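Local coordinates for CELL WALL surface anchor family protein (Streptococcus pneumoniae, PDB 2WW8) that serves as the adhesin of the pneumococcal pilus and probably attaches the bacterium to host cells, at residues Glu120-Lys123 against Asn124-Thr128; Val680-Asn683 against Asp684-Ser688. One frame throughout, in Å; residues are numbered along the deposited sequence.

In the fold
Contact 1 comes first along the chain. It closes the tight hairpin between strand 116-121 and strand 127-129, at one margin of a five-stranded antiparallel sheet in the N-terminal prealbumin-like region. Contact 2 opens more than 500 residues later, where strand 673-682 of the Ig-like region ends and turns into the loop before strand 692-693. The two follow in series and neither nests in nor crosses the other. In space the centres of contact 1 and contact 2 are about 14 Å apart, and the two touch. N124 ND2 of the hairpin turn probably bonds to E685 O of the later turn, and N124 CB packs on V687. The two turns thus join regions far apart in sequence.

Contact 1 (Glu120-Lys123 against Asn124-Thr128); sequences EVEK and NGRTT
E120 and T128 face each other as an antiparallel hydrogen-bonded pair, and backbone bonds carry most of this local contact. T128 N gives a nearly straight bond of 2.9 Å to E120 O. The return bond, from E120 N to T128 O, is weak. V121 and T127 form the next, non-hydrogen-bonded pair. Beyond it E122 N bonds to R126 O at 3.0 Å, with the donor tilted from the carbonyl plane. The chain reverses in a type I turn from E122 to G125, closed by G125 N on E122 O at 2.9 Å. G125 has a positive phi of 82°.

Polar side chains add to the turn. N124 CG sits between its own backbone N and carbonyl carbon (chi1 70°). From there OD1 accepts from R126 N, two residues on, at 3.1 Å. This is an Asx turn. The donor lies above the amide plane. The other end of this buried amide, ND2, bonds to E685 O, so both ends are used. On the E120 face, the E120 chain bends at chi2 and brings OE2 beside T128 OG1, a weak bond of 3.4 Å. T127 OG1 bonds outside the hairpin, to K49 N.

Packing contacts are modest. E122 and R126 run side by side, with E122 CG 3.6 Å from R126 CB. Their charged ends are not in contact. On the V121 face, CG1 lies against G125 CA at 3.9 Å and CG2 lies beside T127 OG1.

This is a 3:5 beta hairpin, a type I turn with a G1 bulge at G125. Here it forms a margin of the antiparallel sheet in a prealbumin-like domain.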
ATOM      1  N   GLU A 120      16.592  42.312  10.767  1.00 25.07           N
ATOM      2  CA  GLU A 120      15.910  42.066   9.491  1.00 25.42           C
ATOM      3  C   GLU A 120      14.951  40.859   9.539  1.00 23.59           C
ATOM      4  O   GLU A 120      15.321  39.763   9.988  1.00 23.04           O
ATOM      5  CB  GLU A 120      16.901  41.980   8.321  1.00 26.20           C
ATOM      6  CG  GLU A 120      18.073  41.019   8.529  1.00 31.96           C
ATOM      7  CD  GLU A 120      18.441  40.261   7.253  1.00 39.21           C
ATOM      8  OE1 GLU A 120      18.299  40.869   6.167  1.00 41.14           O
ATOM      9  OE2 GLU A 120      18.861  39.074   7.323  1.00 41.16           O
ATOM     10  N   VAL A 121      13.710  41.104   9.123  1.00 21.61           N
ATOM     11  CA  VAL A 121      12.715  40.053   8.881  1.00 19.96           C
ATOM     12  C   VAL A 121      12.459  39.933   7.369  1.00 19.25           C
ATOM     13  O   VAL A 121      12.009  40.892   6.718  1.00 17.66           O
ATOM     14  CB  VAL A 121      11.408  40.233   9.692  1.00 19.76           C
ATOM     15  CG1 VAL A 121      10.461  39.070   9.458  1.00 19.90           C
ATOM     16  CG2 VAL A 121      11.706  40.311  11.172  1.00 18.84           C
ATOM     17  N   GLU A 122      12.785  38.756   6.826  1.00 18.38           N
ATOM     18  CA  GLU A 122      12.611  38.447   5.405  1.00 17.91           C
ATOM     19  C   GLU A 122      11.138  38.275   5.032  1.00 16.90           C
ATOM     20  O   GLU A 122      10.304  38.031   5.909  1.00 15.65           O
ATOM     21  CB  GLU A 122      13.332  37.146   5.060  1.00 18.44           C
ATOM     22  CG  GLU A 122      14.810  37.073   5.366  1.00 20.80           C
ATOM     23  CD  GLU A 122      15.634  37.567   4.211  1.00 24.34           C
ATOM     24  OE1 GLU A 122      15.703  36.880   3.167  1.00 23.77           O
ATOM     25  OE2 GLU A 122      16.215  38.661   4.372  1.00 29.02           O
ATOM     26  N   LYS A 123      10.835  38.374   3.737  1.00 16.83           N
ATOM     27  CA  LYS A 123       9.486  38.100   3.233  1.00 17.27           C
ATOM     28  C   LYS A 123       8.823  36.796   3.715  1.00 16.85           C
ATOM     29  O   LYS A 123       7.600  36.776   3.838  1.00 16.49           O
ATOM     30  CB  LYS A 123       9.428  38.201   1.705  1.00 17.55           C
ATOM     31  CG  LYS A 123      10.138  39.426   1.190  1.00 18.52           C
ATOM     32  CD  LYS A 123       9.599  39.846  -0.161  1.00 19.68           C
ATOM     33  CE  LYS A 123      10.163  41.226  -0.452  1.00 20.94           C
ATOM     34  NZ  LYS A 123      10.733  41.310  -1.821  1.00 20.74           N
ATOM     35  N   ASN A 124       9.617  35.749   3.978  1.00 15.90           N
ATOM     36  CA  ASN A 124       9.174  34.480   4.585  1.00 15.13           C
ATOM     37  C   ASN A 124       9.186  34.345   6.121  1.00 14.88           C
ATOM     38  O   ASN A 124       9.005  33.245   6.653  1.00 13.10           O
ATOM     39  CB  ASN A 124       9.991  33.321   3.992  1.00 15.44           C
ATOM     40  CG  ASN A 124      11.445  33.326   4.440  1.00 15.84           C
ATOM     41  OD1 ASN A 124      11.874  34.196   5.192  1.00 13.29           O
ATOM     42  ND2 ASN A 124      12.215  32.350   3.973  1.00 16.00           N
ATOM     43  N   GLY A 125       9.425  35.459   6.824  1.00 15.28           N
ATOM     44  CA  GLY A 125       9.457  35.503   8.289  1.00 15.95           C
ATOM     45  C   GLY A 125      10.742  35.077   8.981  1.00 16.08           C
ATOM     46  O   GLY A 125      10.784  34.866  10.191  1.00 16.60           O
ATOM     47  N   ARG A 126      11.805  34.949   8.202  1.00 16.06           N
ATOM     48  CA  ARG A 126      13.119  34.605   8.719  1.00 16.50           C
ATOM     49  C   ARG A 126      13.702  35.824   9.443  1.00 16.86           C
ATOM     50  O   ARG A 126      13.921  36.888   8.843  1.00 16.03           O
ATOM     51  CB  ARG A 126      13.998  34.254   7.532  1.00 16.06           C
ATOM     52  CG  ARG A 126      15.465  34.378   7.749  1.00 19.54           C
ATOM     53  CD  ARG A 126      15.996  33.011   8.018  1.00 25.02           C
ATOM     54  NE  ARG A 126      17.232  32.869   7.271  1.00 30.32           N
ATOM     55  CZ  ARG A 126      17.317  32.553   5.979  1.00 33.63           C
ATOM     56  NH1 ARG A 126      16.241  32.317   5.229  1.00 32.32           N
ATOM     57  NH2 ARG A 126      18.526  32.466   5.434  1.00 36.65           N
ATOM     58  N   THR A 127      13.958  35.647  10.734  1.00 16.94           N
ATOM     59  CA  THR A 127      14.403  36.746  11.595  1.00 17.13           C
ATOM     60  C   THR A 127      15.892  36.655  11.909  1.00 18.22           C
ATOM     61  O   THR A 127      16.351  35.686  12.525  1.00 17.14           O
ATOM     62  CB  THR A 127      13.636  36.726  12.929  1.00 16.90           C
ATOM     63  OG1 THR A 127      12.239  36.907  12.669  1.00 14.24           O
ATOM     64  CG2 THR A 127      14.150  37.832  13.868  1.00 17.52           C
ATOM     65  N   THR A 128      16.633  37.684  11.512  1.00 19.79           N
ATOM     66  CA  THR A 128      18.077  37.719  11.757  1.00 22.22           C
ATOM     67  C   THR A 128      18.488  38.951  12.578  1.00 23.56           C
ATOM     68  O   THR A 128      18.035  40.067  12.301  1.00 23.46           O
ATOM     69  CB  THR A 128      18.832  37.706  10.408  1.00 22.20           C
ATOM     70  OG1 THR A 128      18.310  36.646   9.596  1.00 23.24           O
ATOM     71  CG2 THR A 128      20.337  37.538  10.582  1.00 22.66           C
TER

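Contact 2 (Val680-Asn683 against Asp684-Ser688); sequences VRLN and DEFVS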
ATOM      1  N   VAL A 680      13.565  13.784  -1.249  1.00 14.45           N
ATOM      2  CA  VAL A 680      13.415  15.243  -1.321  1.00 14.56           C
ATOM      3  C   VAL A 680      13.698  15.871   0.032  1.00 14.81           C
ATOM      4  O   VAL A 680      13.696  15.212   1.072  1.00 14.37           O
ATOM      5  CB  VAL A 680      12.024  15.724  -1.788  1.00 15.90           C
ATOM      6  CG1 VAL A 680      11.632  15.056  -3.147  1.00 13.22           C
ATOM      7  CG2 VAL A 680      10.989  15.406  -0.678  1.00 16.12           C
ATOM      8  N   ARG A 681      13.894  17.179  -0.043  1.00 14.66           N
ATOM      9  CA  ARG A 681      14.123  18.004   1.103  1.00 15.49           C
ATOM     10  C   ARG A 681      13.348  19.316   0.916  1.00 16.60           C
ATOM     11  O   ARG A 681      13.404  19.973  -0.152  1.00 16.35           O
ATOM     12  CB  ARG A 681      15.630  18.293   1.195  1.00 14.33           C
ATOM     13  CG  ARG A 681      16.031  19.027   2.502  1.00 16.11           C
ATOM     14  CD  ARG A 681      17.528  19.334   2.510  1.00 16.11           C
ATOM     15  NE  ARG A 681      17.879  19.983   3.771  1.00 19.80           N
ATOM     16  CZ  ARG A 681      18.005  21.296   3.923  1.00 20.12           C
ATOM     17  NH1 ARG A 681      17.805  22.115   2.894  1.00 18.91           N
ATOM     18  NH2 ARG A 681      18.324  21.800   5.112  1.00 23.35           N
ATOM     19  N   LEU A 682      12.688  19.725   1.998  1.00 17.25           N
ATOM     20  CA  LEU A 682      12.170  21.087   2.050  1.00 18.02           C
ATOM     21  C   LEU A 682      13.276  22.143   1.917  1.00 18.83           C
ATOM     22  O   LEU A 682      14.291  22.120   2.618  1.00 19.44           O
ATOM     23  CB  LEU A 682      11.359  21.289   3.333  1.00 19.17           C
ATOM     24  CG  LEU A 682      10.646  22.628   3.508  1.00 17.50           C
ATOM     25  CD1 LEU A 682       9.655  22.925   2.385  1.00 19.79           C
ATOM     26  CD2 LEU A 682       9.964  22.626   4.876  1.00 15.62           C
ATOM     27  N   ASN A 683      13.095  23.067   0.981  1.00 18.37           N
ATOM     28  CA  ASN A 683      14.051  24.125   0.775  1.00 19.20           C
ATOM     29  C   ASN A 683      14.169  25.075   1.977  1.00 19.95           C
ATOM     30  O   ASN A 683      13.192  25.357   2.668  1.00 20.15           O
ATOM     31  CB  ASN A 683      13.684  24.895  -0.485  1.00 19.42           C
ATOM     32  CG  ASN A 683      14.660  26.000  -0.749  1.00 22.37           C
ATOM     33  OD1 ASN A 683      14.529  27.090  -0.198  1.00 24.25           O
ATOM     34  ND2 ASN A 683      15.679  25.716  -1.561  1.00 21.31           N
ATOM     35  N   ASP A 684      15.371  25.569   2.224  1.00 20.03           N
ATOM     36  CA  ASP A 684      15.626  26.437   3.369  1.00 21.44           C
ATOM     37  C   ASP A 684      14.782  27.706   3.440  1.00 21.37           C
ATOM     38  O   ASP A 684      14.756  28.305   4.511  1.00 20.91           O
ATOM     39  CB  ASP A 684      17.091  26.866   3.404  1.00 21.89           C
ATOM     40  CG  ASP A 684      17.980  25.821   4.031  1.00 26.60           C
ATOM     41  OD1 ASP A 684      17.462  24.781   4.506  1.00 27.73           O
ATOM     42  OD2 ASP A 684      19.209  26.079   4.059  1.00 32.13           O
ATOM     43  N   GLU A 685      14.117  28.116   2.352  1.00 20.94           N
ATOM     44  CA  GLU A 685      13.440  29.422   2.333  1.00 20.26           C
ATOM     45  C   GLU A 685      11.963  29.266   2.682  1.00 19.04           C
ATOM     46  O   GLU A 685      11.177  30.191   2.461  1.00 16.36           O
ATOM     47  CB  GLU A 685      13.629  30.214   1.017  1.00 21.12           C
ATOM     48  CG  GLU A 685      15.082  30.431   0.577  1.00 24.39           C
ATOM     49  CD  GLU A 685      15.868  31.412   1.435  1.00 32.14           C
ATOM     50  OE1 GLU A 685      15.400  32.563   1.621  1.00 34.95           O
ATOM     51  OE2 GLU A 685      16.971  31.038   1.906  1.00 35.04           O
ATOM     52  N   PHE A 686      11.600  28.092   3.201  1.00 17.96           N
ATOM     53  CA  PHE A 686      10.203  27.818   3.553  1.00 16.68           C
ATOM     54  C   PHE A 686       9.567  28.910   4.397  1.00 16.84           C
ATOM     55  O   PHE A 686      10.247  29.614   5.152  1.00 15.90           O
ATOM     56  CB  PHE A 686      10.015  26.489   4.301  1.00 17.29           C
ATOM     57  CG  PHE A 686      10.709  26.413   5.654  1.00 15.36           C
ATOM     58  CD1 PHE A 686      12.034  25.998   5.746  1.00 14.23           C
ATOM     59  CD2 PHE A 686      10.017  26.725   6.825  1.00 15.90           C
ATOM     60  CE1 PHE A 686      12.676  25.893   6.973  1.00 14.26           C
ATOM     61  CE2 PHE A 686      10.640  26.660   8.077  1.00 17.19           C
ATOM     62  CZ  PHE A 686      11.986  26.260   8.156  1.00 19.15           C
ATOM     63  N   VAL A 687       8.245  28.991   4.303  1.00 16.31           N
ATOM     64  CA  VAL A 687       7.507  29.769   5.296  1.00 16.67           C
ATOM     65  C   VAL A 687       7.126  28.925   6.503  1.00 17.08           C
ATOM     66  O   VAL A 687       6.489  27.893   6.384  1.00 16.56           O
ATOM     67  CB  VAL A 687       6.270  30.428   4.664  1.00 16.78           C
ATOM     68  CG1 VAL A 687       5.392  31.111   5.712  1.00 17.73           C
ATOM     69  CG2 VAL A 687       6.708  31.439   3.584  1.00 18.20           C
ATOM     70  N   SER A 688       7.463  29.389   7.696  1.00 18.42           N
ATOM     71  CA  SER A 688       7.156  28.637   8.904  1.00 19.26           C
ATOM     72  C   SER A 688       5.703  28.132   8.942  1.00 18.59           C
ATOM     73  O   SER A 688       4.803  28.912   8.687  1.00 18.61           O
ATOM     74  CB  SER A 688       7.477  29.532  10.119  1.00 19.51           C
ATOM     75  OG  SER A 688       7.842  28.744  11.238  1.00 21.58           O
TER
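R681 and D684 form a salt bridge across a local turn, where strand 673-682 of the Ig-like region runs out into a loop. The R681 chain is extended from CG to NE and presents its guanidinium end-on. NH1 and NH2 both reach D684 OD1, at 3.1 Å and 3.2 Å. The guanidinium and carboxylate planes are 70° apart. NH1 lies above the carboxylate plane, while NH2 is on the syn side. The stronger partner of R681 is D201, which forms a salt bridge with NH2.

The turn itself is type I, from N683 to F686. F686 N bonds to N683 O at 3.2 Å, with the donor above the carbonyl plane. The N683 side chain makes a second link. Its CG lies anti to the backbone N (chi1 -179°), and OD1 accepts from E685 N at 2.8 Å. ND2 bonds to D607, which holds the other end of the amide.

L682 and F686 supply the apolar part. Their side chains cross at about a right angle, and L682 CD2 lies 3.9 Å from F686 CB. N683 O lies at the ring edge, 3.4 Å from F686 CD1. R722 makes a cation-pi contact with this ring, and Y692 touches both L682 and F686.

Two motifs begin at N683. One is an Asx turn, made by OD1 and the backbone N of E685. The other is the type I turn closed by F686 N. Together they end a strand of the Ig-like region.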